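Local coordinates for laccase (Uncultured bacterium, PDB 4F7K), which catalyses, as a laccase of the multicopper oxidase family, the oxidation of phenolic and related substrates with reduction of molecular oxygen to water, at residues M76-V81 against G85-S90; F45-Q50 against V59-L64; L26-G31 against F99-H104; G114-L119 against I189-D194. All coordinates share one frame; numbering follows the deposited sequence.

Interaction 1: M76-V81 against G85-S90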
loop_
_atom_site.group_PDB
_atom_site.type_symbol
_atom_site.label_atom_id
_atom_site.label_comp_id
_atom_site.label_asym_id
_atom_site.label_seq_id
_atom_site.Cartn_x
_atom_site.Cartn_y
_atom_site.Cartn_z
ATOM N N MET A 76 11.300 5.917 17.919
ATOM C CA MET A 76 11.319 7.201 17.244
ATOM C C MET A 76 10.045 7.986 17.527
ATOM O O MET A 76 10.087 9.179 17.817
ATOM C CB MET A 76 11.467 7.003 15.739
ATOM C CG MET A 76 11.221 8.269 14.937
ATOM S SD MET A 76 12.405 8.445 13.599
ATOM C CE MET A 76 13.869 8.652 14.597
ATOM N N THR A 77 8.907 7.313 17.429
ATOM C CA THR A 77 7.644 8.018 17.502
ATOM C C THR A 77 6.850 7.547 18.724
ATOM O O THR A 77 5.967 8.258 19.207
ATOM C CB THR A 77 6.888 7.824 16.172
ATOM O OG1 THR A 77 6.363 9.074 15.747
ATOM C CG2 THR A 77 5.805 6.768 16.270
ATOM N N GLN A 78 7.197 6.346 19.207
ATOM C CA GLN A 78 6.604 5.742 20.394
ATOM C C GLN A 78 7.530 4.678 20.988
ATOM O O GLN A 78 8.497 4.260 20.366
ATOM C CB GLN A 78 5.241 5.098 20.080
ATOM C CG GLN A 78 5.291 4.050 18.975
ATOM C CD GLN A 78 3.984 3.289 18.807
ATOM O OE1 GLN A 78 3.235 3.550 17.877
ATOM N NE2 GLN A 78 3.703 2.342 19.719
ATOM N N ASP A 79 7.226 4.259 22.212
ATOM C CA ASP A 79 7.757 3.017 22.727
ATOM C C ASP A 79 7.097 1.881 21.947
ATOM O O ASP A 79 5.932 1.984 21.551
ATOM C CB ASP A 79 7.423 2.882 24.212
ATOM C CG ASP A 79 8.042 3.994 25.051
ATOM O OD1 ASP A 79 9.134 4.477 24.669
ATOM O OD2 ASP A 79 7.432 4.378 26.085
ATOM N N VAL A 80 7.847 0.808 21.734
ATOM C CA VAL A 80 7.294 -0.442 21.251
ATOM C C VAL A 80 6.123 -0.875 22.157
ATOM O O VAL A 80 6.111 -0.589 23.355
ATOM C CB VAL A 80 8.409 -1.511 21.187
ATOM C CG1 VAL A 80 8.801 -1.981 22.607
ATOM C CG2 VAL A 80 8.022 -2.678 20.285
ATOM N N VAL A 81 5.119 -1.524 21.576
ATOM C CA VAL A 81 4.012 -2.060 22.349
ATOM C C VAL A 81 4.407 -3.463 22.777
ATOM O O VAL A 81 4.516 -4.372 21.949
ATOM C CB VAL A 81 2.692 -2.059 21.524
ATOM C CG1 VAL A 81 1.499 -2.518 22.377
ATOM C CG2 VAL A 81 2.433 -0.669 20.951
ATOM N N GLY A 85 0.298 -5.721 25.788
ATOM C CA GLY A 85 0.053 -4.295 25.960
ATOM C C GLY A 85 -0.877 -3.708 24.927
ATOM O O GLY A 85 -1.354 -4.395 24.038
ATOM N N GLU A 86 -1.119 -2.417 25.040
ATOM C CA GLU A 86 -2.011 -1.729 24.128
ATOM C C GLU A 86 -1.483 -0.332 23.774
ATOM O O GLU A 86 -0.598 0.202 24.438
ATOM C CB GLU A 86 -3.420 -1.634 24.719
ATOM C CG GLU A 86 -3.444 -0.881 26.006
ATOM C CD GLU A 86 -4.831 -0.650 26.515
ATOM O OE1 GLU A 86 -5.453 -1.618 27.006
ATOM O OE2 GLU A 86 -5.285 0.517 26.453
ATOM N N PHE A 87 -2.062 0.245 22.732
ATOM C CA PHE A 87 -1.719 1.579 22.279
ATOM C C PHE A 87 -2.950 2.181 21.634
ATOM O O PHE A 87 -3.625 1.559 20.815
ATOM C CB PHE A 87 -0.572 1.561 21.247
ATOM C CG PHE A 87 0.060 2.908 21.031
ATOM C CD1 PHE A 87 1.191 3.286 21.760
ATOM C CD2 PHE A 87 -0.477 3.814 20.111
ATOM C CE1 PHE A 87 1.767 4.540 21.581
ATOM C CE2 PHE A 87 0.092 5.066 19.934
ATOM C CZ PHE A 87 1.219 5.427 20.658
ATOM N N GLU A 88 -3.215 3.420 21.989
ATOM C CA GLU A 88 -4.354 4.129 21.454
ATOM C C GLU A 88 -3.903 4.961 20.247
ATOM O O GLU A 88 -3.132 5.927 20.395
ATOM C CB GLU A 88 -4.932 5.031 22.555
ATOM C CG GLU A 88 -6.429 5.245 22.451
ATOM C CD GLU A 88 -7.225 4.381 23.427
ATOM O OE1 GLU A 88 -7.794 4.935 24.401
ATOM O OE2 GLU A 88 -7.276 3.155 23.220
ATOM N N TYR A 89 -4.328 4.564 19.050
ATOM C CA TYR A 89 -4.022 5.386 17.860
ATOM C C TYR A 89 -5.182 6.292 17.527
ATOM O O TYR A 89 -6.296 5.833 17.253
ATOM C CB TYR A 89 -3.675 4.543 16.633
ATOM C CG TYR A 89 -2.364 3.812 16.759
ATOM C CD1 TYR A 89 -1.152 4.467 16.484
ATOM C CD2 TYR A 89 -2.327 2.454 17.161
ATOM C CE1 TYR A 89 0.082 3.798 16.592
ATOM C CE2 TYR A 89 -1.087 1.778 17.283
ATOM C CZ TYR A 89 0.100 2.463 16.992
ATOM O OH TYR A 89 1.300 1.816 17.089
ATOM N N SER A 90 -4.927 7.580 17.528
ATOM C CA SER A 90 -5.985 8.516 17.232
ATOM C C SER A 90 -5.505 9.668 16.347
ATOM O O SER A 90 -4.692 10.483 16.767
ATOM C CB SER A 90 -6.606 9.018 18.529
ATOM O OG SER A 90 -7.305 10.211 18.272
#

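Interaction 2: F45-Q50 against V59-L64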
loop_
_atom_site.group_PDB
_atom_site.type_symbol
_atom_site.label_atom_id
_atom_site.label_comp_id
_atom_site.label_asym_id
_atom_site.label_seq_id
_atom_site.Cartn_x
_atom_site.Cartn_y
_atom_site.Cartn_z
ATOM N N PHE A 45 -9.969 8.758 13.132
ATOM C CA PHE A 45 -9.815 7.328 13.395
ATOM C C PHE A 45 -9.366 7.198 14.833
ATOM O O PHE A 45 -8.336 7.755 15.219
ATOM C CB PHE A 45 -8.679 6.734 12.555
ATOM C CG PHE A 45 -9.054 6.393 11.147
ATOM C CD1 PHE A 45 -9.559 5.123 10.835
ATOM C CD2 PHE A 45 -8.853 7.317 10.109
ATOM C CE1 PHE A 45 -9.874 4.794 9.498
ATOM C CE2 PHE A 45 -9.171 6.996 8.776
ATOM C CZ PHE A 45 -9.684 5.734 8.477
ATOM N N ASP A 46 -10.137 6.476 15.629
ATOM C CA ASP A 46 -9.766 6.174 16.999
ATOM C C ASP A 46 -9.612 4.644 17.103
ATOM O O ASP A 46 -10.606 3.926 17.039
ATOM C CB ASP A 46 -10.838 6.722 17.953
ATOM C CG ASP A 46 -10.885 8.263 17.980
ATOM O OD1 ASP A 46 -9.839 8.888 18.246
ATOM O OD2 ASP A 46 -11.965 8.857 17.758
ATOM N N ILE A 47 -8.377 4.169 17.257
ATOM C CA ILE A 47 -8.045 2.744 17.168
ATOM C C ILE A 47 -7.335 2.266 18.439
ATOM O O ILE A 47 -6.304 2.821 18.819
ATOM C CB ILE A 47 -7.182 2.502 15.901
ATOM C CG1 ILE A 47 -8.041 2.775 14.662
ATOM C CG2 ILE A 47 -6.593 1.067 15.849
ATOM C CD1 ILE A 47 -7.268 3.318 13.404
ATOM N N ARG A 48 -7.907 1.273 19.122
ATOM C CA ARG A 48 -7.229 0.666 20.262
ATOM C C ARG A 48 -6.483 -0.613 19.797
ATOM O O ARG A 48 -7.090 -1.670 19.632
ATOM C CB ARG A 48 -8.193 0.419 21.437
ATOM C CG ARG A 48 -7.522 -0.074 22.747
ATOM C CD ARG A 48 -8.540 -0.357 23.878
ATOM N NE ARG A 48 -8.089 -1.418 24.795
ATOM C CZ ARG A 48 -8.590 -1.669 26.020
ATOM N NH1 ARG A 48 -9.569 -0.922 26.545
ATOM N NH2 ARG A 48 -8.097 -2.676 26.746
ATOM N N PHE A 49 -5.173 -0.468 19.575
ATOM C CA PHE A 49 -4.288 -1.575 19.244
ATOM C C PHE A 49 -3.985 -2.451 20.456
ATOM O O PHE A 49 -3.565 -1.948 21.498
ATOM C CB PHE A 49 -2.969 -1.071 18.651
ATOM C CG PHE A 49 -1.971 -2.167 18.340
ATOM C CD1 PHE A 49 -2.298 -3.228 17.478
ATOM C CD2 PHE A 49 -0.706 -2.127 18.881
ATOM C CE1 PHE A 49 -1.350 -4.237 17.165
ATOM C CE2 PHE A 49 0.255 -3.121 18.582
ATOM C CZ PHE A 49 -0.077 -4.197 17.736
ATOM N N GLN A 50 -4.178 -3.755 20.289
ATOM C CA GLN A 50 -3.930 -4.746 21.334
ATOM C C GLN A 50 -2.952 -5.821 20.834
ATOM O O GLN A 50 -3.226 -6.488 19.850
ATOM C CB GLN A 50 -5.230 -5.441 21.730
ATOM C CG GLN A 50 -6.294 -4.540 22.269
ATOM C CD GLN A 50 -6.368 -4.636 23.759
ATOM O OE1 GLN A 50 -5.394 -5.043 24.430
ATOM N NE2 GLN A 50 -7.523 -4.284 24.306
ATOM N N VAL A 59 1.898 -0.339 14.979
ATOM C CA VAL A 59 1.215 -0.268 13.692
ATOM C C VAL A 59 1.549 1.024 12.921
ATOM O O VAL A 59 1.469 2.118 13.481
ATOM C CB VAL A 59 -0.306 -0.410 13.838
ATOM C CG1 VAL A 59 -0.974 -0.395 12.449
ATOM C CG2 VAL A 59 -0.676 -1.746 14.569
ATOM N N HIS A 60 1.973 0.874 11.657
ATOM C CA HIS A 60 2.219 2.011 10.771
ATOM C C HIS A 60 1.011 2.203 9.848
ATOM O O HIS A 60 0.488 1.251 9.299
ATOM C CB HIS A 60 3.518 1.840 9.972
ATOM C CG HIS A 60 3.781 2.949 9.006
ATOM N ND1 HIS A 60 3.774 4.277 9.382
ATOM C CD2 HIS A 60 4.069 2.936 7.681
ATOM C CE1 HIS A 60 4.022 5.039 8.328
ATOM N NE2 HIS A 60 4.219 4.251 7.286
ATOM N N TRP A 61 0.551 3.437 9.723
ATOM C CA TRP A 61 -0.553 3.781 8.849
ATOM C C TRP A 61 0.118 4.319 7.587
ATOM O O TRP A 61 0.555 5.464 7.544
ATOM C CB TRP A 61 -1.517 4.781 9.546
ATOM C CG TRP A 61 -1.690 4.391 10.966
ATOM C CD1 TRP A 61 -0.923 4.790 12.022
ATOM C CD2 TRP A 61 -2.610 3.409 11.486
ATOM N NE1 TRP A 61 -1.336 4.162 13.177
ATOM C CE2 TRP A 61 -2.361 3.300 12.874
ATOM C CE3 TRP A 61 -3.645 2.650 10.917
ATOM C CZ2 TRP A 61 -3.085 2.428 13.703
ATOM C CZ3 TRP A 61 -4.390 1.798 11.746
ATOM C CH2 TRP A 61 -4.094 1.689 13.123
ATOM N N HIS A 62 0.174 3.466 6.568
ATOM C CA HIS A 62 1.025 3.650 5.388
ATOM C C HIS A 62 0.479 4.681 4.388
ATOM O O HIS A 62 -0.534 4.440 3.743
ATOM C CB HIS A 62 1.255 2.277 4.703
ATOM C CG HIS A 62 2.395 2.288 3.729
ATOM N ND1 HIS A 62 3.536 1.552 3.920
ATOM C CD2 HIS A 62 2.588 2.988 2.580
ATOM C CE1 HIS A 62 4.386 1.781 2.929
ATOM N NE2 HIS A 62 3.824 2.633 2.092
ATOM N N GLY A 63 1.124 5.841 4.293
ATOM C CA GLY A 63 0.617 6.984 3.482
ATOM C C GLY A 63 -0.191 8.060 4.204
ATOM O O GLY A 63 -0.617 9.075 3.609
ATOM N N LEU A 64 -0.414 7.871 5.491
ATOM C CA LEU A 64 -1.200 8.843 6.235
ATOM C C LEU A 64 -0.299 10.031 6.565
ATOM O O LEU A 64 0.730 9.874 7.209
ATOM C CB LEU A 64 -1.802 8.212 7.501
ATOM C CG LEU A 64 -3.159 7.473 7.444
ATOM C CD1 LEU A 64 -4.281 8.377 6.924
ATOM C CD2 LEU A 64 -3.129 6.183 6.628
#

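Interaction 3: L26-G31 against F99-H104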
loop_
_atom_site.group_PDB
_atom_site.type_symbol
_atom_site.label_atom_id
_atom_site.label_comp_id
_atom_site.label_asym_id
_atom_site.label_seq_id
_atom_site.Cartn_x
_atom_site.Cartn_y
_atom_site.Cartn_z
ATOM N N LEU A 26 -0.112 -14.731 11.716
ATOM C CA LEU A 26 -0.566 -13.590 12.555
ATOM C C LEU A 26 -1.477 -12.718 11.754
ATOM O O LEU A 26 -1.236 -12.500 10.587
ATOM C CB LEU A 26 0.616 -12.795 13.182
ATOM C CG LEU A 26 1.677 -13.607 13.952
ATOM C CD1 LEU A 26 2.819 -12.694 14.402
ATOM C CD2 LEU A 26 1.113 -14.413 15.167
ATOM N N GLY A 27 -2.553 -12.230 12.359
ATOM C CA GLY A 27 -3.424 -11.285 11.694
ATOM C C GLY A 27 -4.101 -10.384 12.699
ATOM O O GLY A 27 -3.675 -10.284 13.863
ATOM N N PHE A 28 -5.206 -9.777 12.279
ATOM C CA PHE A 28 -5.900 -8.809 13.093
ATOM C C PHE A 28 -7.333 -9.239 13.156
ATOM O O PHE A 28 -7.944 -9.482 12.115
ATOM C CB PHE A 28 -5.878 -7.403 12.427
ATOM C CG PHE A 28 -4.577 -6.681 12.543
ATOM C CD1 PHE A 28 -4.156 -6.156 13.755
ATOM C CD2 PHE A 28 -3.767 -6.530 11.435
ATOM C CE1 PHE A 28 -2.914 -5.463 13.832
ATOM C CE2 PHE A 28 -2.558 -5.869 11.509
ATOM C CZ PHE A 28 -2.145 -5.316 12.694
ATOM N N ASN A 29 -7.881 -9.282 14.354
ATOM C CA ASN A 29 -9.315 -9.516 14.543
ATOM C C ASN A 29 -9.858 -10.810 13.902
ATOM O O ASN A 29 -10.942 -10.806 13.268
ATOM C CB ASN A 29 -10.125 -8.287 14.068
ATOM C CG ASN A 29 -10.037 -7.110 15.033
ATOM O OD1 ASN A 29 -9.284 -7.126 15.994
ATOM N ND2 ASN A 29 -10.825 -6.093 14.788
ATOM N N GLY A 30 -9.101 -11.898 14.048
ATOM C CA GLY A 30 -9.582 -13.248 13.668
ATOM C C GLY A 30 -9.299 -13.584 12.205
ATOM O O GLY A 30 -9.723 -14.628 11.732
ATOM N N GLY A 31 -8.575 -12.707 11.486
ATOM C CA GLY A 31 -8.291 -12.953 10.039
ATOM C C GLY A 31 -7.074 -12.223 9.499
ATOM O O GLY A 31 -6.491 -11.389 10.191
ATOM N N PHE A 99 -5.469 3.722 1.443
ATOM C CA PHE A 99 -4.240 3.637 2.224
ATOM C C PHE A 99 -4.175 2.218 2.784
ATOM O O PHE A 99 -5.005 1.381 2.404
ATOM C CB PHE A 99 -4.225 4.751 3.289
ATOM C CG PHE A 99 -4.202 6.136 2.682
ATOM C CD1 PHE A 99 -3.032 6.660 2.140
ATOM C CD2 PHE A 99 -5.365 6.904 2.621
ATOM C CE1 PHE A 99 -3.002 7.915 1.554
ATOM C CE2 PHE A 99 -5.351 8.167 2.044
ATOM C CZ PHE A 99 -4.160 8.684 1.496
ATOM N N TRP A 100 -3.197 1.936 3.653
ATOM C CA TRP A 100 -3.196 0.679 4.380
ATOM C C TRP A 100 -2.441 0.767 5.671
ATOM O O TRP A 100 -1.826 1.774 5.968
ATOM C CB TRP A 100 -2.735 -0.497 3.488
ATOM C CG TRP A 100 -1.280 -0.555 2.987
ATOM C CD1 TRP A 100 -0.617 0.351 2.196
ATOM C CD2 TRP A 100 -0.407 -1.675 3.119
ATOM N NE1 TRP A 100 0.645 -0.121 1.871
ATOM C CE2 TRP A 100 0.796 -1.361 2.443
ATOM C CE3 TRP A 100 -0.521 -2.909 3.771
ATOM C CZ2 TRP A 100 1.877 -2.244 2.400
ATOM C CZ3 TRP A 100 0.550 -3.785 3.729
ATOM C CH2 TRP A 100 1.751 -3.449 3.061
ATOM N N TYR A 101 -2.506 -0.294 6.466
ATOM C CA TYR A 101 -1.831 -0.309 7.751
ATOM C C TYR A 101 -1.081 -1.635 7.938
ATOM O O TYR A 101 -1.499 -2.683 7.434
ATOM C CB TYR A 101 -2.876 -0.056 8.842
ATOM C CG TYR A 101 -3.940 -1.136 8.957
ATOM C CD1 TYR A 101 -3.724 -2.275 9.768
ATOM C CD2 TYR A 101 -5.180 -1.020 8.305
ATOM C CE1 TYR A 101 -4.706 -3.281 9.903
ATOM C CE2 TYR A 101 -6.173 -2.020 8.447
ATOM C CZ TYR A 101 -5.903 -3.152 9.255
ATOM O OH TYR A 101 -6.843 -4.142 9.448
ATOM N N HIS A 102 0.055 -1.622 8.623
ATOM C CA HIS A 102 0.755 -2.876 8.793
ATOM C C HIS A 102 1.648 -2.795 10.026
ATOM O O HIS A 102 2.004 -1.700 10.457
ATOM C CB HIS A 102 1.530 -3.261 7.511
ATOM C CG HIS A 102 2.463 -2.189 7.043
ATOM N ND1 HIS A 102 3.654 -1.912 7.678
ATOM C CD2 HIS A 102 2.353 -1.282 6.043
ATOM C CE1 HIS A 102 4.257 -0.907 7.072
ATOM N NE2 HIS A 102 3.493 -0.509 6.073
ATOM N N SER A 103 2.005 -3.927 10.609
ATOM C CA SER A 103 2.974 -3.881 11.684
ATOM C C SER A 103 4.232 -3.140 11.196
ATOM O O SER A 103 4.616 -3.222 10.024
ATOM C CB SER A 103 3.308 -5.275 12.233
ATOM O OG SER A 103 4.382 -5.881 11.510
ATOM N N HIS A 104 4.855 -2.417 12.111
ATOM C CA HIS A 104 6.010 -1.565 11.789
ATOM C C HIS A 104 7.200 -2.343 11.234
ATOM O O HIS A 104 8.046 -1.765 10.548
ATOM C CB HIS A 104 6.477 -0.821 13.046
ATOM C CG HIS A 104 7.362 -1.647 13.923
ATOM N ND1 HIS A 104 6.880 -2.701 14.693
ATOM C CD2 HIS A 104 8.705 -1.629 14.099
ATOM C CE1 HIS A 104 7.891 -3.264 15.336
ATOM N NE2 HIS A 104 9.005 -2.625 15.001
#

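Interaction 4: G114-L119 against I189-D194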
loop_
_atom_site.group_PDB
_atom_site.type_symbol
_atom_site.label_atom_id
_atom_site.label_comp_id
_atom_site.label_asym_id
_atom_site.label_seq_id
_atom_site.Cartn_x
_atom_site.Cartn_y
_atom_site.Cartn_z
ATOM N N GLY A 114 1.116 -11.676 7.917
ATOM C CA GLY A 114 -0.331 -11.471 7.854
ATOM C C GLY A 114 -0.847 -10.204 8.502
ATOM O O GLY A 114 -2.062 -9.938 8.496
ATOM N N LEU A 115 0.067 -9.428 9.080
ATOM C CA LEU A 115 -0.307 -8.309 9.962
ATOM C C LEU A 115 -0.454 -7.052 9.115
ATOM O O LEU A 115 0.382 -6.182 9.137
ATOM C CB LEU A 115 0.743 -8.080 11.066
ATOM C CG LEU A 115 0.792 -9.091 12.229
ATOM C CD1 LEU A 115 1.929 -8.818 13.171
ATOM C CD2 LEU A 115 -0.527 -9.083 12.998
ATOM N N TYR A 116 -1.518 -7.000 8.329
ATOM C CA TYR A 116 -1.809 -5.836 7.551
ATOM C C TYR A 116 -3.297 -5.853 7.212
ATOM O O TYR A 116 -3.990 -6.886 7.415
ATOM C CB TYR A 116 -1.019 -5.844 6.249
ATOM C CG TYR A 116 -1.477 -6.928 5.301
ATOM C CD1 TYR A 116 -2.409 -6.671 4.299
ATOM C CD2 TYR A 116 -0.981 -8.233 5.434
ATOM C CE1 TYR A 116 -2.793 -7.680 3.418
ATOM C CE2 TYR A 116 -1.382 -9.248 4.601
ATOM C CZ TYR A 116 -2.248 -8.961 3.578
ATOM O OH TYR A 116 -2.594 -9.980 2.743
ATOM N N GLY A 117 -3.747 -4.703 6.691
ATOM C CA GLY A 117 -5.056 -4.552 6.109
ATOM C C GLY A 117 -5.200 -3.165 5.463
ATOM O O GLY A 117 -4.269 -2.329 5.511
ATOM N N PRO A 118 -6.365 -2.919 4.864
ATOM C CA PRO A 118 -6.639 -1.707 4.148
ATOM C C PRO A 118 -7.283 -0.641 5.025
ATOM O O PRO A 118 -8.041 -0.933 5.970
ATOM C CB PRO A 118 -7.600 -2.169 3.064
ATOM C CG PRO A 118 -8.358 -3.288 3.718
ATOM C CD PRO A 118 -7.439 -3.925 4.687
ATOM N N LEU A 119 -6.943 0.598 4.706
ATOM C CA LEU A 119 -7.503 1.765 5.355
ATOM C C LEU A 119 -8.051 2.682 4.259
ATOM O O LEU A 119 -7.292 3.214 3.459
ATOM C CB LEU A 119 -6.432 2.484 6.199
ATOM C CG LEU A 119 -6.914 3.651 7.087
ATOM C CD1 LEU A 119 -6.072 3.783 8.327
ATOM C CD2 LEU A 119 -6.972 4.989 6.348
ATOM N N ILE A 189 -3.805 -2.791 -4.232
ATOM C CA ILE A 189 -2.752 -2.575 -3.293
ATOM C C ILE A 189 -1.767 -3.716 -3.403
ATOM O O ILE A 189 -2.175 -4.881 -3.255
ATOM C CB ILE A 189 -3.264 -2.535 -1.837
ATOM C CG1 ILE A 189 -4.437 -1.556 -1.695
ATOM C CG2 ILE A 189 -2.101 -2.177 -0.922
ATOM C CD1 ILE A 189 -5.138 -1.566 -0.306
ATOM N N ASN A 190 -0.494 -3.387 -3.638
ATOM C CA ASN A 190 0.567 -4.398 -3.597
ATOM C C ASN A 190 1.027 -4.527 -2.149
ATOM O O ASN A 190 1.710 -3.610 -1.643
ATOM C CB ASN A 190 1.760 -4.060 -4.526
ATOM C CG ASN A 190 2.881 -5.142 -4.465
ATOM O OD1 ASN A 190 2.828 -6.044 -3.625
ATOM N ND2 ASN A 190 3.887 -5.053 -5.353
ATOM N N VAL A 191 0.588 -5.598 -1.466
ATOM C CA VAL A 191 0.905 -5.770 -0.047
ATOM C C VAL A 191 2.087 -6.727 0.151
ATOM O O VAL A 191 2.481 -6.993 1.276
ATOM C CB VAL A 191 -0.314 -6.234 0.801
ATOM C CG1 VAL A 191 -1.471 -5.228 0.662
ATOM C CG2 VAL A 191 -0.781 -7.683 0.398
ATOM N N ALA A 192 2.651 -7.242 -0.939
ATOM C CA ALA A 192 3.920 -7.979 -0.843
ATOM C C ALA A 192 5.065 -7.103 -0.327
ATOM O O ALA A 192 5.108 -5.887 -0.549
ATOM C CB ALA A 192 4.294 -8.611 -2.205
ATOM N N THR A 193 5.996 -7.702 0.392
ATOM C CA THR A 193 7.128 -6.948 0.879
ATOM C C THR A 193 8.299 -6.988 -0.145
ATOM O O THR A 193 9.206 -6.166 -0.113
ATOM C CB THR A 193 7.598 -7.519 2.253
ATOM O OG1 THR A 193 7.755 -8.967 2.220
ATOM C CG2 THR A 193 6.616 -7.144 3.331
ATOM N N ASP A 194 8.295 -7.980 -1.025
ATOM C CA ASP A 194 9.530 -8.346 -1.719
ATOM C C ASP A 194 9.364 -8.588 -3.189
ATOM O O ASP A 194 10.329 -8.997 -3.818
ATOM C CB ASP A 194 10.230 -9.557 -1.060
ATOM C CG ASP A 194 10.846 -9.215 0.282
ATOM O OD1 ASP A 194 11.906 -8.555 0.304
ATOM O OD2 ASP A 194 10.270 -9.603 1.338
#

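Interaction 1: M76-V81 against G85-S90
Q78 lays its carboxamide over one face of the F87 ring, with NE2 3.3 Å above the ring plane and offset toward the rim, and the two planes only 21° apart. This amide-on-ring stack fastens a loop to strand 86-92, an outermost strand of a four-stranded sheet in the N-terminal cupredoxin-like domain. It is a compact example of how an irregular segment can be fixed to the edge of a beta sandwich. Both ends of the amide are engaged. OE1 accepts a hydrogen bond from the Y89 hydroxyl, OH to OE1 2.7 Å, with the donor tilted slightly from the carbonyl plane; NE2 donates within the loop to the backbone O of D79, 2.9 Å away and nearly straight at 164°. Together the two bonds set the rotation of the carboxamide. Its reach comes from the torsions: CG sits between the backbone N and the carbonyl carbon (chi1 57°), and the chain beyond it is extended. With an alanine here, the Y89 hydroxyl would probably lose this acceptor, the D79 carbonyl its side-chain donor, and F87 the flat group on that face. Y89 OH is also hydrogen-bonded to V59 N. F87 in turn sets CD2 over the centre of the Y89 ring. Further along, V81 straddles the strand's start, CG2 3.8 Å from F87 CB and CG1 3.7 Å from E86 N.

Interaction 2: F45-Q50 against V59-L64
V59 sets CG2 over one face of the F49 ring, 3.8 Å from its centroid and 18° off the normal, a CH-pi contact across the interior of the N-terminal cupredoxin-like sandwich. The same methyl comes closest to F49 CD1, at 3.6 Å. Beside this pair, I47 and W61 approach from opposite directions, and I47 CD1 meets the far end of the indole at W61 CH2, 3.6 Å away. Strand 44-51 belongs to one sheet and strand 59-62 to the other, so the four side chains bridge the sheets by apolar packing alone. F49 CG is anti to the backbone N (chi1 177°), which carries the ring inward to V59. An alanine in place of F49 would probably strip V59 CG2 of its aromatic face and open a gap between the sheets. In the second shell, V59 CG1 lies over a face of the indole, while F91, L37 and L119 also touch W61. H60 and H62, alternating with these core residues, point off the opposite side of the strand; they form a His-X-His pair which, as in related oxidases, probably serves the trinuclear copper cluster. The strand then ends in a type II turn, closed weakly from L64 N to W61 O at 3.3 Å.

Interaction 3: L26-G31 against F99-H104
Y101 turns the edge of its ring to one face of F28, a T-shaped pair with centroids 5.5 Å apart and planes at 65°. The touching corner is Y101 CE1, which stands 3.7 Å from F28 CD2 and equally near F28 CE2. The pair spans the N-terminal cupredoxin-like sandwich, F28 coming from strand 23-28 in one sheet and Y101 from strand 97-103 in the other. Y101 CG lies between the backbone N and the carbonyl carbon (chi1 64°), and the ring thereby slides past F28 in the contrary direction, carrying its hydroxyl to a hydrogen bond with P35 O. L6 and A8 of strand 4-13 also pack against F28.

Strand 97-103 works on two sides, a case of the alternation that lets one strand serve both a core and, probably, the copper site. While Y101 faces F28, H102 points away from that segment, its CD2 3.6 Å above the plane of the W100 ring. H102 ND1 donates to S103 O, 2.9 Å away and almost straight at 177°, though from above the carbonyl plane; this bond and a second between NE2 and H62 ND1 together fix the ring's rotation. H102 and H104 form a His-X-His pair; in this family such a pair typically supplies copper ligands, but H104 here turns away toward P74. At the other segment a type I' turn passes through N29 and G30, both with positive phi, and F28 N donates to G31 O at 2.9 Å.

Interaction 4: G114-L119 against I189-D194
The seam between the first and second cupredoxin-like domains runs through this contact, where Y116 and P118 on strand 116-122 meet I189 near the end of strand 183-190 and V191 just beyond it. The principal touch is an aromatic ring against a branched methyl: Y116 CE1 lies 3.6 Å from V191 CG2, and Y116 OH is nearly as close to that methyl, at 3.7 Å. The two side chains cross at about a right angle. V191 CG1 also approaches the ring, 3.9 Å from Y116 CE1, so both branches of the valine bear on one side of the tyrosine. Y116 CG is tucked between the backbone N and the carbonyl carbon (chi1 68°), which turns the ring to the second domain. A looser second point joins P118 CB to I189 CD1 at 4.2 Å.

Polar bonds also fix the chain around V191. N190 OD1 accepts from A192 N at 2.9 Å, an Asx turn that bends the chain around the valine, and N190 ND2 bonds to the backbone O atoms of L227 and R195. R106, from the first domain, reaches V191 O with NH1 and also packs on Y116. No hydrogen bond links the two segments themselves. Their fit therefore rests on buried apolar shape, with hydrogen bonds at the flank, rather than across it, setting the position of the valine.

In the fold
Interactions 1, 2 and 3 lie within the N-terminal cupredoxin-like domain, and interaction 4 joins that domain to the second. Along the chain, interactions 1 and 2 are both nested in the loop that interaction 3 closes, and interaction 4 follows. Centres of interactions 2 and 3 are 10 Å apart, those of 3 and 4 only 8 Å, whereas 1 and 4 are 20 Å apart. Strands 44-51 and 86-92 are neighbours in one sheet; strands 59-62, 97-103 and 116-122 run side by side in the other. The layout thus passes from an edge loop through the sandwich core to a domain seam, with the histidine-bearing strands 59-62 and 97-103 adjacent, as expected of a multicopper oxidase.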